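Long-range contacts in diaminopimelate decarboxylase (PDB 1TUF), which catalyses the pyridoxal 5'-phosphate-dependent decarboxylation of meso-diaminopimelate to L-lysine, the last step of lysine biosynthesis by the diaminopimelate pathway: residues K52-E57 and N273-Y278; A153-R158 and V202-V207; I253-D258 and I381-A386. All blocks are in the same frame, centred on the assembly; numbering follows the deposited sequence.

Contact 1 of 3, residues K52-E57 and N273-Y278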
loop_
_atom_site.group_PDB
_atom_site.type_symbol
_atom_site.label_atom_id
_atom_site.label_comp_id
_atom_site.label_asym_id
_atom_site.label_seq_id
_atom_site.Cartn_x
_atom_site.Cartn_y
_atom_site.Cartn_z
ATOM N N LYS A 52 -20.114 -21.786 21.329
ATOM C CA LYS A 52 -20.976 -21.756 22.513
ATOM C C LYS A 52 -20.703 -22.951 23.407
ATOM O O LYS A 52 -21.024 -22.948 24.596
ATOM C CB LYS A 52 -22.456 -21.745 22.118
ATOM C CG LYS A 52 -23.030 -20.347 21.887
ATOM C CD LYS A 52 -24.502 -20.411 21.469
ATOM C CE LYS A 52 -25.061 -19.025 21.177
ATOM N NZ LYS A 52 -26.450 -19.089 20.642
ATOM N N ARG A 53 -20.099 -23.971 22.817
ATOM C CA ARG A 53 -19.764 -25.181 23.534
ATOM C C ARG A 53 -18.766 -24.914 24.661
ATOM O O ARG A 53 -18.722 -25.649 25.651
ATOM C CB ARG A 53 -19.192 -26.203 22.553
ATOM C CG ARG A 53 -18.766 -27.507 23.188
ATOM C CD ARG A 53 -18.081 -28.397 22.170
ATOM N NE ARG A 53 -17.314 -29.451 22.820
ATOM C CZ ARG A 53 -16.428 -30.221 22.200
ATOM N NH1 ARG A 53 -16.197 -30.055 20.905
ATOM N NH2 ARG A 53 -15.766 -31.151 22.880
ATOM N N TRP A 54 -17.979 -23.851 24.523
ATOM C CA TRP A 54 -16.973 -23.524 25.527
ATOM C C TRP A 54 -17.542 -22.982 26.843
ATOM O O TRP A 54 -16.952 -23.180 27.907
ATOM C CB TRP A 54 -15.960 -22.530 24.945
ATOM C CG TRP A 54 -14.829 -22.237 25.873
ATOM C CD1 TRP A 54 -14.638 -21.102 26.596
ATOM C CD2 TRP A 54 -13.752 -23.116 26.212
ATOM N NE1 TRP A 54 -13.505 -21.214 27.369
ATOM C CE2 TRP A 54 -12.943 -22.443 27.153
ATOM C CE3 TRP A 54 -13.392 -24.409 25.814
ATOM C CZ2 TRP A 54 -11.792 -23.019 27.703
ATOM C CZ3 TRP A 54 -12.251 -24.981 26.357
ATOM C CH2 TRP A 54 -11.462 -24.284 27.295
ATOM N N GLU A 55 -18.678 -22.294 26.772
ATOM C CA GLU A 55 -19.301 -21.738 27.973
ATOM C C GLU A 55 -20.347 -22.717 28.503
ATOM O O GLU A 55 -21.376 -22.322 29.047
ATOM C CB GLU A 55 -19.963 -20.382 27.672
ATOM C CG GLU A 55 -20.346 -19.582 28.929
ATOM C CD GLU A 55 -21.059 -18.266 28.622
ATOM O OE1 GLU A 55 -22.213 -18.307 28.134
ATOM O OE2 GLU A 55 -20.464 -17.191 28.870
ATOM N N GLU A 56 -20.084 -24.003 28.323
ATOM C CA GLU A 56 -20.997 -25.023 28.797
ATOM C C GLU A 56 -20.164 -26.053 29.536
ATOM O O GLU A 56 -20.464 -26.425 30.673
ATOM C CB GLU A 56 -21.732 -25.689 27.628
ATOM C CG GLU A 56 -22.431 -24.711 26.688
ATOM C CD GLU A 56 -23.250 -25.408 25.609
ATOM O OE1 GLU A 56 -22.780 -26.429 25.061
ATOM O OE2 GLU A 56 -24.362 -24.928 25.301
ATOM N N GLU A 57 -19.091 -26.488 28.891
ATOM C CA GLU A 57 -18.225 -27.484 29.488
ATOM C C GLU A 57 -17.151 -26.887 30.381
ATOM O O GLU A 57 -16.411 -27.616 31.041
ATOM C CB GLU A 57 -17.583 -28.331 28.391
ATOM C CG GLU A 57 -18.591 -29.082 27.542
ATOM C CD GLU A 57 -17.926 -30.033 26.568
ATOM O OE1 GLU A 57 -17.153 -30.907 27.025
ATOM O OE2 GLU A 57 -18.171 -29.909 25.348
ATOM N N ASN A 273 -11.606 -29.255 21.695
ATOM C CA ASN A 273 -11.165 -30.592 22.082
ATOM C C ASN A 273 -9.723 -30.546 22.600
ATOM O O ASN A 273 -9.418 -31.085 23.666
ATOM C CB ASN A 273 -11.266 -31.576 20.897
ATOM C CG ASN A 273 -12.713 -31.840 20.450
ATOM O OD1 ASN A 273 -13.653 -31.737 21.234
ATOM N ND2 ASN A 273 -12.881 -32.207 19.185
ATOM N N THR A 274 -8.836 -29.891 21.858
ATOM C CA THR A 274 -7.436 -29.801 22.276
ATOM C C THR A 274 -7.312 -29.178 23.659
ATOM O O THR A 274 -6.555 -29.655 24.512
ATOM C CB THR A 274 -6.623 -28.959 21.296
ATOM O OG1 THR A 274 -6.737 -29.521 19.985
ATOM C CG2 THR A 274 -5.161 -28.938 21.709
ATOM N N MET A 275 -8.054 -28.095 23.856
ATOM C CA MET A 275 -8.075 -27.371 25.120
ATOM C C MET A 275 -8.497 -28.296 26.263
ATOM O O MET A 275 -7.799 -28.426 27.276
ATOM C CB MET A 275 -9.063 -26.202 25.018
ATOM C CG MET A 275 -8.612 -25.052 24.130
ATOM S SD MET A 275 -7.561 -23.914 25.045
ATOM C CE MET A 275 -8.796 -22.802 25.763
ATOM N N LEU A 276 -9.648 -28.937 26.079
ATOM C CA LEU A 276 -10.212 -29.840 27.074
ATOM C C LEU A 276 -9.236 -30.913 27.572
ATOM O O LEU A 276 -9.265 -31.286 28.745
ATOM C CB LEU A 276 -11.494 -30.478 26.517
ATOM C CG LEU A 276 -12.643 -29.489 26.244
ATOM C CD1 LEU A 276 -13.842 -30.203 25.617
ATOM C CD2 LEU A 276 -13.044 -28.815 27.542
ATOM N N LYS A 277 -8.357 -31.393 26.697
ATOM C CA LYS A 277 -7.386 -32.408 27.098
ATOM C C LYS A 277 -6.499 -31.936 28.246
ATOM O O LYS A 277 -5.630 -32.676 28.704
ATOM C CB LYS A 277 -6.498 -32.805 25.920
ATOM C CG LYS A 277 -7.239 -33.382 24.736
ATOM C CD LYS A 277 -6.266 -33.794 23.631
ATOM C CE LYS A 277 -7.005 -34.389 22.429
ATOM N NZ LYS A 277 -6.064 -35.018 21.448
ATOM N N TYR A 278 -6.712 -30.708 28.714
ATOM C CA TYR A 278 -5.913 -30.168 29.814
ATOM C C TYR A 278 -6.842 -29.800 30.964
ATOM O O TYR A 278 -6.445 -29.129 31.923
ATOM C CB TYR A 278 -5.123 -28.927 29.360
ATOM C CG TYR A 278 -4.101 -29.198 28.269
ATOM C CD1 TYR A 278 -4.507 -29.578 26.986
ATOM C CD2 TYR A 278 -2.727 -29.110 28.529
ATOM C CE1 TYR A 278 -3.574 -29.870 25.987
ATOM C CE2 TYR A 278 -1.780 -29.402 27.535
ATOM C CZ TYR A 278 -2.213 -29.783 26.267
ATOM O OH TYR A 278 -1.299 -30.092 25.281
#
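With CG opposite the backbone N (chi1 178°) and the chain extended to NE, Arg53 reaches across to Asn273, while Trp54, turned the same way about chi1 (-175°), sends its six-membered ring toward Met275. Both segments belong to the outer helical layer of the TIM-barrel domain: helix 264-276 packs against the short helical turn 54-57. The Asn273 amide oxygen sits at the guanidinium edge and takes two N-H groups, from Arg53 NH2 to Asn273 OD1 at 2.7 Å and, more weakly, from Arg53 NH1. The NH2 donor approaches nearly in line with the C=O bond, and the amide and guanidinium planes are turned 59° apart. Arg53 NE donates to Glu57 OE2 over 2.7 Å on the syn side, tilted out of the carboxylate plane, a salt bridge that helps fix the guanidinium rotation. Met275, bent at chi2 and chi3, makes an oblique Met-aromatic contact, its CE 3.4 Å from Trp54 CH2 and SD farther off; both side chains also touch Leu287 of strand 286-289. Leu276 joins the two layers: its CD2 meets Trp54 CZ3, and its CD1 lies 3.5 Å from Arg53 NH2 and 3.7 Å from Glu57 OE1.

Contact 2 of 3, residues A153-R158 and V202-V207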
loop_
_atom_site.group_PDB
_atom_site.type_symbol
_atom_site.label_atom_id
_atom_site.label_comp_id
_atom_site.label_asym_id
_atom_site.label_seq_id
_atom_site.Cartn_x
_atom_site.Cartn_y
_atom_site.Cartn_z
ATOM N N ALA A 153 -2.325 -1.923 35.074
ATOM C CA ALA A 153 -2.543 -2.343 33.692
ATOM C C ALA A 153 -2.641 -3.862 33.593
ATOM O O ALA A 153 -1.864 -4.584 34.222
ATOM C CB ALA A 153 -1.406 -1.851 32.813
ATOM N N ASN A 154 -3.598 -4.342 32.804
ATOM C CA ASN A 154 -3.781 -5.774 32.616
ATOM C C ASN A 154 -2.859 -6.236 31.493
ATOM O O ASN A 154 -2.838 -5.641 30.414
ATOM C CB ASN A 154 -5.234 -6.075 32.262
ATOM C CG ASN A 154 -6.198 -5.608 33.330
ATOM O OD1 ASN A 154 -5.923 -5.748 34.525
ATOM N ND2 ASN A 154 -7.341 -5.059 32.910
ATOM N N VAL A 155 -2.096 -7.298 31.736
ATOM C CA VAL A 155 -1.172 -7.768 30.716
ATOM C C VAL A 155 -1.198 -9.251 30.409
ATOM O O VAL A 155 -1.105 -10.083 31.302
ATOM C CB VAL A 155 0.273 -7.381 31.074
ATOM C CG1 VAL A 155 0.388 -5.858 31.195
ATOM C CG2 VAL A 155 0.675 -8.034 32.375
ATOM N N ALA A 156 -1.342 -9.570 29.131
ATOM C CA ALA A 156 -1.320 -10.948 28.685
ATOM C C ALA A 156 0.075 -11.054 28.091
ATOM O O ALA A 156 0.842 -10.092 28.148
ATOM C CB ALA A 156 -2.372 -11.189 27.614
ATOM N N PHE A 157 0.420 -12.205 27.529
ATOM C CA PHE A 157 1.741 -12.354 26.949
ATOM C C PHE A 157 1.723 -13.089 25.620
ATOM O O PHE A 157 1.224 -14.217 25.515
ATOM C CB PHE A 157 2.673 -13.055 27.938
ATOM C CG PHE A 157 2.950 -12.246 29.166
ATOM C CD1 PHE A 157 1.988 -12.126 30.165
ATOM C CD2 PHE A 157 4.139 -11.532 29.288
ATOM C CE1 PHE A 157 2.200 -11.297 31.270
ATOM C CE2 PHE A 157 4.364 -10.702 30.384
ATOM C CZ PHE A 157 3.391 -10.582 31.376
ATOM N N ARG A 158 2.245 -12.426 24.592
ATOM C CA ARG A 158 2.300 -13.037 23.273
ATOM C C ARG A 158 3.537 -13.909 23.307
ATOM O O ARG A 158 4.663 -13.426 23.487
ATOM C CB ARG A 158 2.399 -11.978 22.168
ATOM C CG ARG A 158 2.398 -12.568 20.761
ATOM C CD ARG A 158 2.312 -11.499 19.671
ATOM N NE ARG A 158 2.257 -12.113 18.340
ATOM C CZ ARG A 158 1.875 -11.492 17.224
ATOM N NH1 ARG A 158 1.504 -10.217 17.255
ATOM N NH2 ARG A 158 1.860 -12.160 16.075
ATOM N N VAL A 202 1.090 -4.047 37.330
ATOM C CA VAL A 202 0.622 -4.868 36.232
ATOM C C VAL A 202 -0.134 -6.059 36.808
ATOM O O VAL A 202 0.173 -6.542 37.896
ATOM C CB VAL A 202 1.792 -5.366 35.363
ATOM C CG1 VAL A 202 2.492 -4.176 34.715
ATOM C CG2 VAL A 202 2.769 -6.154 36.214
ATOM N N ASN A 203 -1.128 -6.525 36.070
ATOM C CA ASN A 203 -1.937 -7.639 36.507
ATOM C C ASN A 203 -1.943 -8.686 35.408
ATOM O O ASN A 203 -2.601 -8.505 34.385
ATOM C CB ASN A 203 -3.361 -7.155 36.764
ATOM C CG ASN A 203 -4.307 -8.283 37.070
ATOM O OD1 ASN A 203 -5.501 -8.193 36.793
ATOM N ND2 ASN A 203 -3.781 -9.359 37.650
ATOM N N VAL A 204 -1.207 -9.775 35.609
ATOM C CA VAL A 204 -1.151 -10.838 34.610
ATOM C C VAL A 204 -2.534 -11.451 34.484
ATOM O O VAL A 204 -3.144 -11.831 35.477
ATOM C CB VAL A 204 -0.147 -11.919 35.015
ATOM C CG1 VAL A 204 1.253 -11.315 35.113
ATOM C CG2 VAL A 204 -0.543 -12.510 36.357
ATOM N N VAL A 205 -3.032 -11.548 33.260
ATOM C CA VAL A 205 -4.358 -12.095 33.046
ATOM C C VAL A 205 -4.424 -13.211 32.010
ATOM O O VAL A 205 -5.476 -13.828 31.830
ATOM C CB VAL A 205 -5.341 -10.979 32.632
ATOM C CG1 VAL A 205 -5.629 -10.065 33.820
ATOM C CG2 VAL A 205 -4.742 -10.166 31.479
ATOM N N GLY A 206 -3.319 -13.470 31.317
ATOM C CA GLY A 206 -3.345 -14.531 30.325
ATOM C C GLY A 206 -2.156 -14.586 29.390
ATOM O O GLY A 206 -1.151 -13.910 29.607
ATOM N N VAL A 207 -2.268 -15.421 28.364
ATOM C CA VAL A 207 -1.217 -15.556 27.365
ATOM C C VAL A 207 -1.866 -15.439 25.997
ATOM O O VAL A 207 -3.041 -15.764 25.830
ATOM C CB VAL A 207 -0.479 -16.921 27.455
ATOM C CG1 VAL A 207 0.345 -16.992 28.749
ATOM C CG2 VAL A 207 -1.477 -18.059 27.389
#
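Val155 and Val204 are partners in the parallel register on the buried apolar face of two strands, with Val155 CG2 4.3 Å from Val204 CG1. The same Val155 methyl also reaches Val202 CB: chi1 -59° puts CG1 anti to the carbonyl carbon and leaves CG2 between the backbone N and that carbon, aimed at the neighbouring strand. Phe157 extends the apolar row: its CE1 rests 4.0 Å from Val204 CG1, the two side chains meeting at a slant. Helices 136-149 and 188-197 cover this face, with Leu139 and Ala196 against Phe157. The strands are neighbours in the parallel barrel of the TIM-barrel domain, joined through a beta-alpha-beta crossover whose connection ends in helix 188-197; the directions of 153-157 and 202-204 differ by 39°. Asn203 N donates to Ala153 O at 2.8 Å, Val155 N to Asn203 O at 3.0 Å, and Val205 N to Val155 O. Register then shifts by one residue, so that Ala156 faces Gly206; the bond from Phe157 N to Gly206 O is weak and strongly bent. Asn154 and Asn203, both partly exposed, form the looser side. They point the same way with amide planes 74° apart, and their OD1 atoms, two acceptors, stay 3.4 Å apart without bonding. Asn154 ND2 instead donates to Ile128 O.

Contact 3 of 3, residues I253-D258 and I381-A386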
loop_
_atom_site.group_PDB
_atom_site.type_symbol
_atom_site.label_atom_id
_atom_site.label_comp_id
_atom_site.label_asym_id
_atom_site.label_seq_id
_atom_site.Cartn_x
_atom_site.Cartn_y
_atom_site.Cartn_z
ATOM N N ILE A 253 -10.279 -17.695 4.256
ATOM C CA ILE A 253 -11.550 -17.318 3.653
ATOM C C ILE A 253 -11.681 -17.958 2.270
ATOM O O ILE A 253 -10.685 -18.197 1.588
ATOM C CB ILE A 253 -11.625 -15.767 3.538
ATOM C CG1 ILE A 253 -12.234 -15.205 4.821
ATOM C CG2 ILE A 253 -12.362 -15.325 2.272
ATOM C CD1 ILE A 253 -11.398 -15.511 6.056
ATOM N N PRO A 254 -12.919 -18.239 1.841
ATOM C CA PRO A 254 -13.252 -18.855 0.549
ATOM C C PRO A 254 -12.957 -17.993 -0.683
ATOM O O PRO A 254 -13.860 -17.736 -1.484
ATOM C CB PRO A 254 -14.751 -19.145 0.682
ATOM C CG PRO A 254 -14.948 -19.290 2.161
ATOM C CD PRO A 254 -14.115 -18.150 2.694
ATOM N N TYR A 255 -11.713 -17.543 -0.848
ATOM C CA TYR A 255 -11.377 -16.723 -2.021
ATOM C C TYR A 255 -11.624 -17.542 -3.278
ATOM O O TYR A 255 -12.240 -17.064 -4.232
ATOM C CB TYR A 255 -9.912 -16.263 -1.980
ATOM C CG TYR A 255 -9.645 -15.128 -1.014
ATOM C CD1 TYR A 255 -10.303 -13.900 -1.144
ATOM C CD2 TYR A 255 -8.762 -15.291 0.047
ATOM C CE1 TYR A 255 -10.084 -12.865 -0.227
ATOM C CE2 TYR A 255 -8.540 -14.270 0.962
ATOM C CZ TYR A 255 -9.201 -13.067 0.825
ATOM O OH TYR A 255 -8.991 -12.088 1.770
ATOM N N TYR A 256 -11.130 -18.778 -3.275
ATOM C CA TYR A 256 -11.328 -19.689 -4.400
ATOM C C TYR A 256 -12.662 -20.384 -4.146
ATOM O O TYR A 256 -12.848 -21.031 -3.112
ATOM C CB TYR A 256 -10.183 -20.707 -4.471
ATOM C CG TYR A 256 -8.945 -20.178 -5.165
ATOM C CD1 TYR A 256 -8.878 -20.106 -6.557
ATOM C CD2 TYR A 256 -7.856 -19.714 -4.428
ATOM C CE1 TYR A 256 -7.751 -19.578 -7.201
ATOM C CE2 TYR A 256 -6.731 -19.187 -5.055
ATOM C CZ TYR A 256 -6.680 -19.119 -6.439
ATOM O OH TYR A 256 -5.562 -18.580 -7.043
ATOM N N LYS A 257 -13.592 -20.235 -5.088
ATOM C CA LYS A 257 -14.930 -20.807 -4.953
ATOM C C LYS A 257 -15.080 -22.243 -5.458
ATOM O O LYS A 257 -16.185 -22.790 -5.457
ATOM C CB LYS A 257 -15.945 -19.924 -5.687
ATOM C CG LYS A 257 -15.767 -18.432 -5.459
ATOM C CD LYS A 257 -15.865 -18.054 -3.989
ATOM C CE LYS A 257 -15.607 -16.571 -3.805
ATOM N NZ LYS A 257 -15.797 -16.153 -2.397
ATOM N N ASP A 258 -13.981 -22.856 -5.884
ATOM C CA ASP A 258 -14.050 -24.216 -6.401
ATOM C C ASP A 258 -13.789 -25.266 -5.328
ATOM O O ASP A 258 -14.308 -26.380 -5.405
ATOM C CB ASP A 258 -13.054 -24.402 -7.552
ATOM C CG ASP A 258 -11.612 -24.471 -7.077
ATOM O OD1 ASP A 258 -11.094 -23.454 -6.562
ATOM O OD2 ASP A 258 -10.998 -25.555 -7.214
ATOM N N ILE A 381 -15.804 -7.300 -7.813
ATOM C CA ILE A 381 -14.763 -8.155 -7.280
ATOM C C ILE A 381 -15.166 -8.582 -5.868
ATOM O O ILE A 381 -15.522 -7.756 -5.032
ATOM C CB ILE A 381 -13.395 -7.441 -7.294
ATOM C CG1 ILE A 381 -12.338 -8.326 -6.645
ATOM C CG2 ILE A 381 -13.483 -6.133 -6.576
ATOM C CD1 ILE A 381 -10.923 -7.824 -6.869
ATOM N N PHE A 382 -15.107 -9.885 -5.622
ATOM C CA PHE A 382 -15.509 -10.472 -4.349
ATOM C C PHE A 382 -14.481 -10.450 -3.216
ATOM O O PHE A 382 -13.269 -10.325 -3.427
ATOM C CB PHE A 382 -15.927 -11.941 -4.561
ATOM C CG PHE A 382 -17.237 -12.126 -5.299
ATOM C CD1 PHE A 382 -17.596 -11.289 -6.349
ATOM C CD2 PHE A 382 -18.085 -13.189 -4.977
ATOM C CE1 PHE A 382 -18.775 -11.505 -7.071
ATOM C CE2 PHE A 382 -19.270 -13.417 -5.694
ATOM C CZ PHE A 382 -19.613 -12.574 -6.740
ATOM N N ASP A 383 -15.004 -10.570 -2.002
ATOM C CA ASP A 383 -14.195 -10.665 -0.814
ATOM C C ASP A 383 -13.174 -9.563 -0.603
ATOM O O ASP A 383 -11.984 -9.825 -0.422
ATOM C CB ASP A 383 -13.533 -12.040 -0.842
ATOM C CG ASP A 383 -14.526 -13.144 -1.224
ATOM O OD1 ASP A 383 -15.404 -13.457 -0.387
ATOM O OD2 ASP A 383 -14.446 -13.680 -2.359
ATOM N N VAL A 384 -13.643 -8.323 -0.594
ATOM C CA VAL A 384 -12.733 -7.211 -0.395
ATOM C C VAL A 384 -13.000 -6.527 0.941
ATOM O O VAL A 384 -12.427 -5.481 1.244
ATOM C CB VAL A 384 -12.844 -6.205 -1.572
ATOM C CG1 VAL A 384 -12.424 -6.904 -2.878
ATOM C CG2 VAL A 384 -14.273 -5.687 -1.713
ATOM N N GLY A 385 -13.856 -7.152 1.748
ATOM C CA GLY A 385 -14.206 -6.592 3.040
ATOM C C GLY A 385 -13.053 -6.521 4.019
ATOM O O GLY A 385 -13.016 -5.681 4.909
ATOM N N ALA A 386 -12.098 -7.415 3.860
ATOM C CA ALA A 386 -10.970 -7.427 4.756
ATOM C C ALA A 386 -9.717 -7.009 4.001
ATOM O O ALA A 386 -9.460 -7.460 2.878
ATOM C CB ALA A 386 -10.802 -8.822 5.342
HETATM O O HOH W 1 -10.674 -9.506 1.931
HETATM O O HOH W 2 -12.586 -14.231 -4.111
#
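Tyr255 lays the CD1-CE1 edge of its ring along the Asp383 side chain, CE1 lying 3.6 Å from Asp383 CB, and the ring stands almost perpendicular (89°) to the carboxylate. Asp383 O also lies at that edge, near the ring plane, while Ile253 CG2 covers one face over the ring centre. The Tyr255 hydroxyl is hydrogen-bonded to Arg293 and also to water 1, at 3.1 Å from OH; this water is also hydrogen-bonded to Asp383 O and Ala386 O, carrying the tyrosine's link on to the second segment. Across the carboxylate, Lys257 comes from the opposite direction. A bend at chi2 (-59°) folds its chain back, and its NZ meets Asp383 OD2 at 2.8 Å on the syn side, forming a salt bridge. Two loops are joined in this way: 253-258, which follows strand 244-246 of the TIM-barrel domain, and 381-386, which follows strand 378-381 of the mixed beta-sheet. The joint borders the active site: the Tyr255 side chain comes within about 4 Å of bound azelaic acid and, besides bonding Arg293, makes a cation-pi contact with Arg329. Both arginines line the azelaic acid pocket and probably bind substrate. Lys257 NZ is gripped further by Pro254 O, 2.7 Å from NZ, and by Leu2 O near the chain start; Pro254 is the centre of an inverse gamma turn closed by Tyr255 N and Ile253 O. These carbonyls, together with the carboxylate, would favour a charged ammonium. Asp383 OD2 has a second donor in water 2, which lies 2.6 Å from it and also donates to Tyr255 O, bridging the Tyr255 backbone to the carboxylate that Lys257 holds.

How the contacts relate
Contacts 1 and 2 belong to the pyridoxal-binding TIM-barrel domain: 52-57 and 273-278 meet on its outer helical layer, while 153-158 and 202-207 pair in the barrel wall. Their centres are about 22 Å apart and their nearest atoms about 9 Å. In sequence, contact 2 falls between the two segments of contact 1. Contact 3 ties a barrel loop to the sheet domain; its centre is about 30 Å from that of contact 1 and about 35 Å from that of contact 2, on the far side of the chain's centre from the latter. Contact 2 approaches the cofactor site, with the Ala156 side chain about 8 Å from that of Glu290, whereas contact 3 adjoins the ligand pocket.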